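Local coordinates for uncharacterized protein SAV2460 (Streptomyces avermitilis, PDB 2QNG), which is of unknown function but binds two calcium ions and belongs to the TerD (CAPAB/TerDEXZ) family of calcium-binding proteins, at residues G29-V33 against T101-N105; R113-V119 against F189-G195; N134-R138 against E148-G152. All blocks are in the same frame, centred on the assembly; numbering follows the deposited sequence. Where two conformers were deposited one is given.

How the interactions relate
The three contacts sit in a TerD domain built from two five-stranded antiparallel sheets. Interactions 1 and 3 belong to the same sheet, about 21 Å apart between centres and about 7 Å between nearest atoms: the first joins the start of strand 33-40 to the end of strand 98-102, the third pairs strands 135-141 and 144-149. Interaction 2 is centred about 17 Å from the centres of both, where helix 186-192 and the following turn cover strand 111-120 of the other sheet. Interaction 1 closes before the others open; interaction 3 nests inside the loop closed by interaction 2. Leu102 packs on Val114 and Val116, Leu104 on Val114 and Phe151 on Val118, so strand 111-120 links all three.

Interaction 1 of 3, residues G29-V33 against T101-N105; sequences GIRKV and TLELN
Lys32 and Glu103 run side by side and point the same way, their aliphatic parts in contact before their charges meet. The lysine is extended, with CG anti to the backbone N (chi1 -175°), which brings CE alongside Thr101 CG2, 3.6 Å away, the two side chains crossing at a slant. Its NZ ends 4.0 Å from Glu103 OE2, a long salt bridge; that oxygen is also hydrogen-bonded to Tyr83, while OE1 pairs with Arg106. Arg31 and Asn105 lie alongside each other, the arginine CD 3.8 Å from the amide OD1 and the two planar groups 31° apart.

On the inner side, toward the core, lie the branched residues. Leu104 rests CD1 against two neighbouring methyls, Ile30 CG2, lying alongside, and Val33 CG2 (4.0 Å), whose side chain it crosses; Val33 CG1 leans across Leu102 CD1. Compact, branched carbons suit this side, which faces Phe165 and the valines of strand 111-120.

The backbones hold the register. Val33 and Leu102 form an antiparallel hydrogen-bonded pair, Leu102 N to Val33 O 2.8 Å and nearly straight at 171°. Beyond an inverse gamma turn centred on Glu103, Asn105 N gives a further bond to Arg31 O, 2.9 Å. The chemistry divides by side: apolar branches fill the interior, whereas the long charged chains contribute mainly aliphatic contact at the surface, so direct charge pairing is probably modest.

Interaction 2 of 3, residues R113-V119 against F189-G195; sequences RVVVGVV and FARVMGG
The guanidinium of Arg113 has Val115 CG2 over the centre of one face, 3.4 Å above its plane, and the Gly194 carbonyl at its edge. NH1 donates to a lone pair of Gly194 O at 2.8 Å, in the carbonyl plane, and NH2 adds a weak bond to the same oxygen. A water accepts from NH2 and donates to Met193 O and Gly195 O, tying the arginine to three successive carbonyls. The extended chain, CG anti to the backbone N (chi1 179°), lets the group span from strand to turn, while NE is paired with Glu164.

The ring of Phe189 carries Met193 CB on one face, offset toward the rim. Gly117 CA lies at its edge, 4.2 Å from CZ; a side chain there would collide with the ring, so a glycine suits this position. Val119 CG1 lies obliquely against CD2. Met193, a selenomethionine, is bent at chi3 (-68°) and ends with its methyl CE against the strand backbone, 3.5 Å from Val115 O.

Helix 186-192 and its type I turn thus pack on the face of strand 111-120 turned from strand 33-40, beside Val54 and Ala56 of strand 51-59 and Ala159 and Thr161 of strand 159-167.

Interaction 3 of 3, residues N134-R138 against E148-G152; sequences NPGLR and EDDFG
At the open end of the beta hairpin formed by strands 135-141 and 144-149, Leu137 and Asp149 make an antiparallel hydrogen-bonded pair. Leu137 N reaches Asp149 O at 2.9 Å, and Asp149 N returns to Leu137 O at 3.1 Å. Arg138 and Glu148 form the next, non-hydrogen-bonded pair, touching through CG while the arginine's NH2 goes to Glu34.

Past the strand, two Asx turns bend the chain: Asp149 OD2 accepts from Phe151 N at 2.8 Å, and Asp150 OD1 from Gly152 N, met from above the carboxylate plane. The short acidic side chains suit such turns, and they probably help to turn Phe151 back against the first strand. A chi1 of -63° swings its CG anti to the carbonyl carbon and lays the ring across Pro135 and Leu137: CD2 is 3.6 Å from Pro135 CB, and CZ 3.6 Å from Leu137 CD2. Gly136 N lies at the ring edge, in its plane.

Replacing Phe151 by an alanine would probably open a gap beside Pro135 and Leu137 and strip Phe129 of its stacking partner.

Strand 33-40 pairs with the other edge of strand 135-141, and Leu137 and Phe151 both rest on Val162 of strand 159-167 in the facing sheet.

Interaction 1 of 3, residues G29-V33 against T101-N105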
ATOM      1  N   GLY A  29       5.532  16.557  -8.565  1.00 24.53           N
ATOM      2  CA  GLY A  29       4.949  16.529  -9.912  1.00 22.54           C
ATOM      3  C   GLY A  29       4.544  15.130 -10.371  1.00 20.71           C
ATOM      4  O   GLY A  29       4.464  14.847 -11.573  1.00 21.99           O
ATOM      5  N   ILE A  30       4.243  14.269  -9.410  1.00 18.46           N
ATOM      6  CA  ILE A  30       3.927  12.860  -9.672  0.50 17.00           C
ATOM      7  C   ILE A  30       2.554  12.755 -10.355  1.00 16.44           C
ATOM      8  O   ILE A  30       1.582  13.327  -9.861  1.00 17.04           O
ATOM      9  CB  ILE A  30       3.928  12.043  -8.341  0.50 16.97           C
ATOM     10  CG1 ILE A  30       5.282  12.136  -7.605  0.50 17.18           C
ATOM     11  CG2 ILE A  30       3.547  10.590  -8.592  0.50 16.58           C
ATOM     12  CD1 ILE A  30       6.507  11.692  -8.432  0.50 18.32           C
ATOM     13  N   ARG A  31       2.459  12.000 -11.457  1.00 14.29           N
ATOM     14  CA  ARG A  31       1.186  11.859 -12.185  1.00 14.43           C
ATOM     15  C   ARG A  31       0.541  10.462 -12.073  1.00 13.51           C
ATOM     16  O   ARG A  31      -0.680  10.328 -12.066  1.00 13.23           O
ATOM     17  CB  ARG A  31       1.356  12.182 -13.682  1.00 14.52           C
ATOM     18  CG  ARG A  31       2.008  13.514 -14.042  1.00 18.37           C
ATOM     19  CD  ARG A  31       1.018  14.610 -14.077  1.00 17.44           C
ATOM     20  NE  ARG A  31       1.641  15.901 -14.383  1.00 16.27           N
ATOM     21  CZ  ARG A  31       1.827  16.394 -15.606  1.00 15.23           C
ATOM     22  NH1 ARG A  31       1.438  15.722 -16.687  1.00 16.58           N
ATOM     23  NH2 ARG A  31       2.394  17.578 -15.739  1.00 16.02           N
ATOM     24  N   LYS A  32       1.364   9.422 -12.037  1.00 13.12           N
ATOM     25  CA  LYS A  32       0.877   8.045 -12.024  1.00 13.27           C
ATOM     26  C   LYS A  32       1.928   7.217 -11.324  1.00 13.00           C
ATOM     27  O   LYS A  32       3.123   7.339 -11.626  1.00 15.38           O
ATOM     28  CB  LYS A  32       0.713   7.532 -13.447  1.00 14.83           C
ATOM     29  CG  LYS A  32       0.112   6.150 -13.551  1.00 15.57           C
ATOM     30  CD  LYS A  32      -0.177   5.805 -14.990  1.00 19.63           C
ATOM     31  CE  LYS A  32      -0.559   4.354 -15.129  1.00 22.28           C
ATOM     32  NZ  LYS A  32      -0.769   3.971 -16.549  1.00 26.41           N
ATOM     33  N   VAL A  33       1.478   6.356 -10.416  1.00 10.13           N
ATOM     34  CA  VAL A  33       2.370   5.552  -9.569  1.00 10.57           C
ATOM     35  C   VAL A  33       1.974   4.088  -9.709  1.00  9.62           C
ATOM     36  O   VAL A  33       0.786   3.757  -9.793  1.00  9.83           O
ATOM     37  CB  VAL A  33       2.249   5.979  -8.064  1.00 12.50           C
ATOM     38  CG1 VAL A  33       2.997   5.070  -7.086  1.00 14.50           C
ATOM     39  CG2 VAL A  33       2.723   7.402  -7.910  1.00 15.76           C
ATOM     40  N   THR A 101      -2.005   0.340  -9.268  1.00  7.60           N
ATOM     41  CA  THR A 101      -1.779   1.574 -10.011  1.00  7.50           C
ATOM     42  C   THR A 101      -2.597   2.720  -9.411  1.00  6.90           C
ATOM     43  O   THR A 101      -3.775   2.535  -9.089  1.00  7.81           O
ATOM     44  CB  THR A 101      -2.198   1.361 -11.458  1.00  8.36           C
ATOM     45  OG1 THR A 101      -1.392   0.313 -12.020  1.00 11.16           O
ATOM     46  CG2 THR A 101      -2.006   2.622 -12.309  1.00  9.99           C
ATOM     47  N   LEU A 102      -1.947   3.883  -9.242  1.00  7.67           N
ATOM     48  CA  LEU A 102      -2.626   5.068  -8.739  1.00  8.22           C
ATOM     49  C   LEU A 102      -2.475   6.187  -9.750  1.00  8.05           C
ATOM     50  O   LEU A 102      -1.393   6.721  -9.923  1.00  7.72           O
ATOM     51  CB  LEU A 102      -2.037   5.482  -7.384  1.00  8.73           C
ATOM     52  CG  LEU A 102      -2.074   4.328  -6.348  1.00 10.60           C
ATOM     53  CD1 LEU A 102      -0.749   3.571  -6.261  1.00 12.02           C
ATOM     54  CD2 LEU A 102      -2.430   4.886  -5.000  1.00 12.08           C
ATOM     55  N   GLU A 103      -3.561   6.491 -10.454  1.00  8.28           N
ATOM     56  CA  GLU A 103      -3.570   7.562 -11.453  1.00  9.01           C
ATOM     57  C   GLU A 103      -3.835   8.872 -10.737  1.00  8.54           C
ATOM     58  O   GLU A 103      -4.934   9.468 -10.837  1.00  9.79           O
ATOM     59  CB  GLU A 103      -4.570   7.256 -12.591  1.00  9.09           C
ATOM     60  CG  GLU A 103      -4.030   6.061 -13.408  1.00 10.90           C
ATOM     61  CD  GLU A 103      -4.897   5.524 -14.546  1.00 12.99           C
ATOM     62  OE1 GLU A 103      -5.985   5.989 -14.730  1.00 17.71           O
ATOM     63  OE2 GLU A 103      -4.444   4.587 -15.231  1.00 16.98           O
ATOM     64  N   LEU A 104      -2.817   9.341 -10.021  1.00  8.38           N
ATOM     65  CA  LEU A 104      -2.993  10.485  -9.134  1.00  8.64           C
ATOM     66  C   LEU A 104      -3.437  11.739  -9.878  1.00  9.01           C
ATOM     67  O   LEU A 104      -4.250  12.533  -9.376  1.00  9.71           O
ATOM     68  CB  LEU A 104      -1.686  10.783  -8.397  1.00  9.45           C
ATOM     69  CG  LEU A 104      -1.186   9.728  -7.388  1.00 10.18           C
ATOM     70  CD1 LEU A 104       0.109  10.147  -6.764  1.00 12.63           C
ATOM     71  CD2 LEU A 104      -2.218   9.438  -6.308  1.00 12.76           C
ATOM     72  N   ASN A 105      -2.909  11.932 -11.090  1.00  8.97           N
ATOM     73  CA  ASN A 105      -3.308  13.100 -11.898  1.00  9.80           C
ATOM     74  C   ASN A 105      -4.822  13.188 -12.085  1.00  9.75           C
ATOM     75  O   ASN A 105      -5.376  14.294 -12.180  1.00 11.21           O
ATOM     76  CB  ASN A 105      -2.607  13.020 -13.267  1.00 10.73           C
ATOM     77  CG  ASN A 105      -2.949  14.176 -14.169  1.00 10.44           C
ATOM     78  OD1 ASN A 105      -2.711  15.311 -13.824  1.00 10.60           O
ATOM     79  ND2 ASN A 105      -3.487  13.874 -15.345  1.00 11.51           N
TER

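Interaction 2 of 3, residues R113-V119 against F189-G195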
ATOM      1  N   ARG A 113      -4.720  13.913  -0.397  1.00 12.25           N
ATOM      2  CA  ARG A 113      -3.701  13.023   0.131  1.00 12.13           C
ATOM      3  C   ARG A 113      -4.089  11.586  -0.129  1.00 11.78           C
ATOM      4  O   ARG A 113      -5.264  11.236  -0.099  1.00 11.82           O
ATOM      5  CB  ARG A 113      -3.530  13.275   1.632  1.00 12.69           C
ATOM      6  CG  ARG A 113      -2.510  12.391   2.343  1.00 12.38           C
ATOM      7  CD  ARG A 113      -2.164  12.981   3.744  1.00 13.82           C
ATOM      8  NE  ARG A 113      -1.262  12.117   4.508  1.00 15.40           N
ATOM      9  CZ  ARG A 113      -1.664  11.245   5.430  1.00 15.62           C
ATOM     10  NH1 ARG A 113      -2.953  11.119   5.724  1.00 14.38           N
ATOM     11  NH2 ARG A 113      -0.759  10.517   6.078  1.00 18.08           N
ATOM     12  N   VAL A 114      -3.077  10.781  -0.449  1.00 10.81           N
ATOM     13  CA  VAL A 114      -3.253   9.341  -0.658  1.00 10.35           C
ATOM     14  C   VAL A 114      -2.167   8.639   0.136  1.00  9.53           C
ATOM     15  O   VAL A 114      -0.995   9.031   0.070  1.00 10.64           O
ATOM     16  CB  VAL A 114      -3.103   8.968  -2.158  1.00 10.53           C
ATOM     17  CG1 VAL A 114      -3.245   7.433  -2.365  1.00 12.22           C
ATOM     18  CG2 VAL A 114      -4.145   9.691  -2.968  1.00 11.52           C
ATOM     19  N   VAL A 115      -2.560   7.595   0.872  1.00  9.51           N
ATOM     20  CA  VAL A 115      -1.616   6.773   1.610  1.00  9.60           C
ATOM     21  C   VAL A 115      -1.674   5.363   1.050  1.00  9.23           C
ATOM     22  O   VAL A 115      -2.752   4.844   0.786  1.00  9.13           O
ATOM     23  CB  VAL A 115      -1.928   6.752   3.136  1.00  9.17           C
ATOM     24  CG1 VAL A 115      -0.913   5.883   3.884  1.00 10.56           C
ATOM     25  CG2 VAL A 115      -1.856   8.190   3.681  1.00 10.23           C
ATOM     26  N   VAL A 116      -0.514   4.763   0.836  1.00 10.12           N
ATOM     27  CA  VAL A 116      -0.451   3.374   0.414  1.00 10.16           C
ATOM     28  C   VAL A 116       0.166   2.511   1.506  1.00 10.13           C
ATOM     29  O   VAL A 116       0.981   2.989   2.290  1.00 10.39           O
ATOM     30  CB  VAL A 116       0.339   3.203  -0.915  1.00 11.20           C
ATOM     31  CG1 VAL A 116      -0.458   3.752  -2.056  1.00 12.62           C
ATOM     32  CG2 VAL A 116       1.691   3.897  -0.862  1.00 13.63           C
ATOM     33  N   GLY A 117      -0.255   1.256   1.568  1.00  9.42           N
ATOM     34  CA  GLY A 117       0.237   0.353   2.610  1.00  9.34           C
ATOM     35  C   GLY A 117       0.178  -1.082   2.186  1.00  8.17           C
ATOM     36  O   GLY A 117      -0.374  -1.416   1.123  1.00  8.72           O
ATOM     37  N   VAL A 118       0.749  -1.933   3.046  1.00  8.58           N
ATOM     38  CA  VAL A 118       0.799  -3.356   2.811  1.00  8.75           C
ATOM     39  C   VAL A 118       0.393  -4.013   4.121  1.00  9.38           C
ATOM     40  O   VAL A 118       0.985  -3.719   5.171  1.00 10.04           O
ATOM     41  CB  VAL A 118       2.213  -3.819   2.395  1.00  9.71           C
ATOM     42  CG1 VAL A 118       2.293  -5.337   2.250  1.00 10.72           C
ATOM     43  CG2 VAL A 118       2.646  -3.123   1.099  1.00 10.87           C
ATOM     44  N   VAL A 119      -0.616  -4.889   4.057  1.00  9.01           N
ATOM     45  CA  VAL A 119      -1.013  -5.670   5.222  1.00  9.31           C
ATOM     46  C   VAL A 119      -0.644  -7.126   5.040  1.00  8.89           C
ATOM     47  O   VAL A 119      -0.698  -7.638   3.916  1.00  9.69           O
ATOM     48  CB  VAL A 119      -2.535  -5.557   5.487  1.00 10.30           C
ATOM     49  CG1 VAL A 119      -2.924  -4.124   5.711  1.00 12.99           C
ATOM     50  CG2 VAL A 119      -3.378  -6.155   4.338  1.00 12.26           C
ATOM     51  N   PHE A 189      -6.306  -1.683  10.176  1.00 11.25           N
ATOM     52  CA  PHE A 189      -5.314  -0.896   9.463  1.00 10.97           C
ATOM     53  C   PHE A 189      -5.973   0.020   8.437  1.00 11.77           C
ATOM     54  O   PHE A 189      -5.615   1.201   8.336  1.00 12.33           O
ATOM     55  CB  PHE A 189      -4.323  -1.825   8.771  1.00 10.86           C
ATOM     56  CG  PHE A 189      -3.276  -1.105   7.980  1.00 10.45           C
ATOM     57  CD1 PHE A 189      -2.211  -0.484   8.610  1.00 10.71           C
ATOM     58  CD2 PHE A 189      -3.349  -1.063   6.597  1.00 11.32           C
ATOM     59  CE1 PHE A 189      -1.238   0.174   7.865  1.00  9.58           C
ATOM     60  CE2 PHE A 189      -2.355  -0.435   5.855  1.00 11.05           C
ATOM     61  CZ  PHE A 189      -1.301   0.157   6.486  1.00 10.60           C
ATOM     62  N   ALA A 190      -6.931  -0.515   7.677  1.00 12.05           N
ATOM     63  CA  ALA A 190      -7.578   0.280   6.635  1.00 13.39           C
ATOM     64  C   ALA A 190      -8.265   1.517   7.182  1.00 13.47           C
ATOM     65  O   ALA A 190      -8.416   2.514   6.479  1.00 15.39           O
ATOM     66  CB  ALA A 190      -8.541  -0.556   5.799  1.00 13.89           C
ATOM     67  N   ARG A 191      -8.674   1.467   8.452  1.00 12.39           N
ATOM     68  CA  ARG A 191      -9.387   2.600   9.043  1.00 12.67           C
ATOM     69  C   ARG A 191      -8.442   3.632   9.623  1.00 12.74           C
ATOM     70  O   ARG A 191      -8.811   4.807   9.748  1.00 13.98           O
ATOM     71  CB  ARG A 191     -10.348   2.149  10.155  1.00 12.42           C
ATOM     72  CG  ARG A 191     -11.365   1.095   9.760  1.00 15.61           C
ATOM     73  CD  ARG A 191     -12.177   1.430   8.530  1.00 19.07           C
ATOM     74  NE  ARG A 191     -12.838   2.731   8.577  1.00 19.85           N
ATOM     75  CZ  ARG A 191     -13.166   3.447   7.497  1.00 19.89           C
ATOM     76  NH1 ARG A 191     -12.914   2.969   6.278  1.00 22.44           N
ATOM     77  NH2 ARG A 191     -13.768   4.621   7.639  1.00 19.31           N
ATOM     78  N   VAL A 192      -7.244   3.194  10.026  1.00 11.55           N
ATOM     79  CA  VAL A 192      -6.324   4.063  10.779  1.00 11.79           C
ATOM     80  C   VAL A 192      -5.084   4.482   9.996  1.00 11.46           C
ATOM     81  O   VAL A 192      -4.286   5.301  10.470  1.00 11.90           O
ATOM     82  CB  VAL A 192      -5.926   3.449  12.155  1.00 11.87           C
ATOM     83  CG1 VAL A 192      -7.165   3.183  12.990  1.00 12.84           C
ATOM     84  CG2 VAL A 192      -5.075   2.170  11.979  1.00 12.06           C
HETATM   85  N   MSE A 193      -4.932   3.944   8.780  1.00 11.00           N
HETATM   86  CA  MSE A 193      -3.692   4.160   8.029  1.00 11.76           C
HETATM   87  C   MSE A 193      -3.416   5.615   7.612  1.00 12.10           C
HETATM   88  O   MSE A 193      -2.304   5.928   7.178  1.00 12.35           O
HETATM   89  CB  MSE A 193      -3.626   3.247   6.777  1.00 11.13           C
HETATM   90  CG  MSE A 193      -4.739   3.529   5.774  1.00 11.84           C
HETATM   91 SE   MSE A 193      -4.854   2.208   4.356  1.00 16.12          SE
HETATM   92  CE  MSE A 193      -3.174   2.642   3.475  1.00 11.42           C
ATOM     93  N   GLY A 194      -4.406   6.491   7.729  1.00 12.30           N
ATOM     94  CA  GLY A 194      -4.207   7.897   7.417  1.00 13.50           C
ATOM     95  C   GLY A 194      -3.594   8.753   8.508  1.00 14.34           C
ATOM     96  O   GLY A 194      -3.303   9.926   8.262  1.00 14.85           O
ATOM     97  N   GLY A 195      -3.374   8.184   9.698  1.00 15.00           N
ATOM     98  CA  GLY A 195      -2.861   8.979  10.827  1.00 17.99           C
ATOM     99  C   GLY A 195      -1.539   9.672  10.536  1.00 19.79           C
ATOM    100  O   GLY A 195      -0.657   9.095   9.910  1.00 19.97           O
TER
HETATM  101  O   HOH W   1      -0.419   7.810   7.554  1.00 16.60           O

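Interaction 3 of 3, residues N134-R138 against E148-G152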
ATOM      1  N   ASN A 134      11.426 -13.173   2.227  1.00 11.51           N
ATOM      2  CA  ASN A 134      11.907 -12.262   1.205  1.00 11.56           C
ATOM      3  C   ASN A 134      10.886 -11.276   0.666  1.00 10.94           C
ATOM      4  O   ASN A 134      10.692 -11.194  -0.555  1.00 11.32           O
ATOM      5  CB  ASN A 134      12.532 -13.057   0.060  1.00 12.17           C
ATOM      6  CG  ASN A 134      13.653 -13.914   0.535  1.00 14.93           C
ATOM      7  OD1 ASN A 134      14.500 -13.446   1.294  1.00 17.62           O
ATOM      8  ND2 ASN A 134      13.644 -15.189   0.152  1.00 17.33           N
ATOM      9  N   PRO A 135      10.252 -10.493   1.559  1.00 10.88           N
ATOM     10  CA  PRO A 135       9.300  -9.479   1.090  1.00 10.55           C
ATOM     11  C   PRO A 135      10.028  -8.313   0.442  1.00 10.67           C
ATOM     12  O   PRO A 135      11.166  -7.975   0.813  1.00 12.00           O
ATOM     13  CB  PRO A 135       8.640  -8.993   2.388  1.00 11.00           C
ATOM     14  CG  PRO A 135       9.729  -9.160   3.442  1.00 11.00           C
ATOM     15  CD  PRO A 135      10.386 -10.472   3.031  1.00 11.06           C
ATOM     16  N   GLY A 136       9.372  -7.689  -0.512  1.00  9.74           N
ATOM     17  CA  GLY A 136       9.972  -6.533  -1.180  1.00  9.63           C
ATOM     18  C   GLY A 136       8.893  -5.669  -1.757  1.00  8.86           C
ATOM     19  O   GLY A 136       7.797  -6.160  -2.091  1.00  9.26           O
ATOM     20  N   LEU A 137       9.215  -4.388  -1.903  1.00  8.45           N
ATOM     21  CA  LEU A 137       8.319  -3.475  -2.594  1.00  9.14           C
ATOM     22  C   LEU A 137       9.100  -2.574  -3.528  1.00  9.10           C
ATOM     23  O   LEU A 137      10.266  -2.266  -3.276  1.00  9.46           O
ATOM     24  CB  LEU A 137       7.495  -2.642  -1.590  1.00 10.90           C
ATOM     25  CG  LEU A 137       8.203  -1.549  -0.804  1.00 11.07           C
ATOM     26  CD1 LEU A 137       8.217  -0.208  -1.574  1.00 12.35           C
ATOM     27  CD2 LEU A 137       7.517  -1.366   0.529  1.00 13.75           C
ATOM     28  N   ARG A 138       8.414  -2.091  -4.557  1.00  8.83           N
ATOM     29  CA  ARG A 138       8.955  -1.077  -5.462  1.00  9.97           C
ATOM     30  C   ARG A 138       7.838  -0.124  -5.825  1.00 10.09           C
ATOM     31  O   ARG A 138       6.746  -0.553  -6.163  1.00 11.02           O
ATOM     32  CB  ARG A 138       9.502  -1.720  -6.751  1.00 10.43           C
ATOM     33  CG  ARG A 138      10.173  -0.736  -7.718  1.00 11.69           C
ATOM     34  CD  ARG A 138      10.510  -1.428  -9.048  1.00 13.39           C
ATOM     35  NE  ARG A 138       9.301  -1.846  -9.776  1.00 16.24           N
ATOM     36  CZ  ARG A 138       9.336  -2.524 -10.927  1.00 17.36           C
ATOM     37  NH1 ARG A 138      10.505  -2.850 -11.447  1.00 18.43           N
ATOM     38  NH2 ARG A 138       8.216  -2.872 -11.543  1.00 20.65           N
ATOM     39  N   GLU A 148      12.255   1.641  -2.996  1.00 11.21           N
ATOM     40  CA  GLU A 148      12.320   0.195  -2.884  1.00 11.80           C
ATOM     41  C   GLU A 148      12.591  -0.124  -1.430  1.00 11.91           C
ATOM     42  O   GLU A 148      13.324   0.607  -0.748  1.00 13.15           O
ATOM     43  CB  GLU A 148      13.464  -0.368  -3.720  1.00 12.66           C
ATOM     44  CG  GLU A 148      13.248  -0.264  -5.225  1.00 15.15           C
ATOM     45  CD  GLU A 148      14.533  -0.400  -6.001  1.00 19.78           C
ATOM     46  OE1 GLU A 148      15.490   0.375  -5.760  1.00 23.64           O
ATOM     47  OE2 GLU A 148      14.564  -1.267  -6.873  1.00 21.73           O
ATOM     48  N   ASP A 149      12.047  -1.230  -0.947  1.00 10.05           N
ATOM     49  CA  ASP A 149      12.274  -1.573   0.460  1.00 10.84           C
ATOM     50  C   ASP A 149      12.108  -3.070   0.657  1.00 10.11           C
ATOM     51  O   ASP A 149      11.385  -3.720  -0.097  1.00 10.28           O
ATOM     52  CB  ASP A 149      11.284  -0.802   1.332  1.00 12.11           C
ATOM     53  CG  ASP A 149      11.803  -0.582   2.740  1.00 14.23           C
ATOM     54  OD1 ASP A 149      12.553   0.401   2.958  1.00 19.93           O
ATOM     55  OD2 ASP A 149      11.451  -1.377   3.625  1.00 15.77           O
ATOM     56  N   ASP A 150      12.747  -3.595   1.702  1.00 10.79           N
ATOM     57  CA  ASP A 150      12.611  -4.998   2.062  1.00 10.22           C
ATOM     58  C   ASP A 150      11.865  -5.182   3.396  1.00 10.49           C
ATOM     59  O   ASP A 150      11.883  -6.277   3.960  1.00 10.99           O
ATOM     60  CB  ASP A 150      13.975  -5.688   2.125  1.00 12.01           C
ATOM     61  CG  ASP A 150      14.894  -5.084   3.176  1.00 14.14           C
ATOM     62  OD1 ASP A 150      14.487  -4.144   3.904  1.00 14.36           O
ATOM     63  OD2 ASP A 150      16.049  -5.579   3.280  1.00 18.78           O
ATOM     64  N   PHE A 151      11.225  -4.114   3.894  1.00  9.74           N
ATOM     65  CA  PHE A 151      10.466  -4.140   5.161  1.00 10.16           C
ATOM     66  C   PHE A 151      11.370  -4.391   6.379  1.00 10.22           C
ATOM     67  O   PHE A 151      10.895  -4.694   7.462  1.00 11.08           O
ATOM     68  CB  PHE A 151       9.348  -5.179   5.098  1.00 11.03           C
ATOM     69  CG  PHE A 151       8.327  -4.890   4.046  1.00 10.16           C
ATOM     70  CD1 PHE A 151       7.240  -4.049   4.319  1.00 10.76           C
ATOM     71  CD2 PHE A 151       8.434  -5.465   2.771  1.00 10.24           C
ATOM     72  CE1 PHE A 151       6.267  -3.796   3.347  1.00 11.79           C
ATOM     73  CE2 PHE A 151       7.466  -5.205   1.795  1.00 11.30           C
ATOM     74  CZ  PHE A 151       6.389  -4.378   2.093  1.00 10.97           C
ATOM     75  N   GLY A 152      12.671  -4.193   6.191  1.00 10.36           N
ATOM     76  CA  GLY A 152      13.648  -4.499   7.265  1.00 10.73           C
ATOM     77  C   GLY A 152      13.548  -3.551   8.460  1.00 11.86           C
ATOM     78  O   GLY A 152      14.120  -3.834   9.537  1.00 12.25           O
TER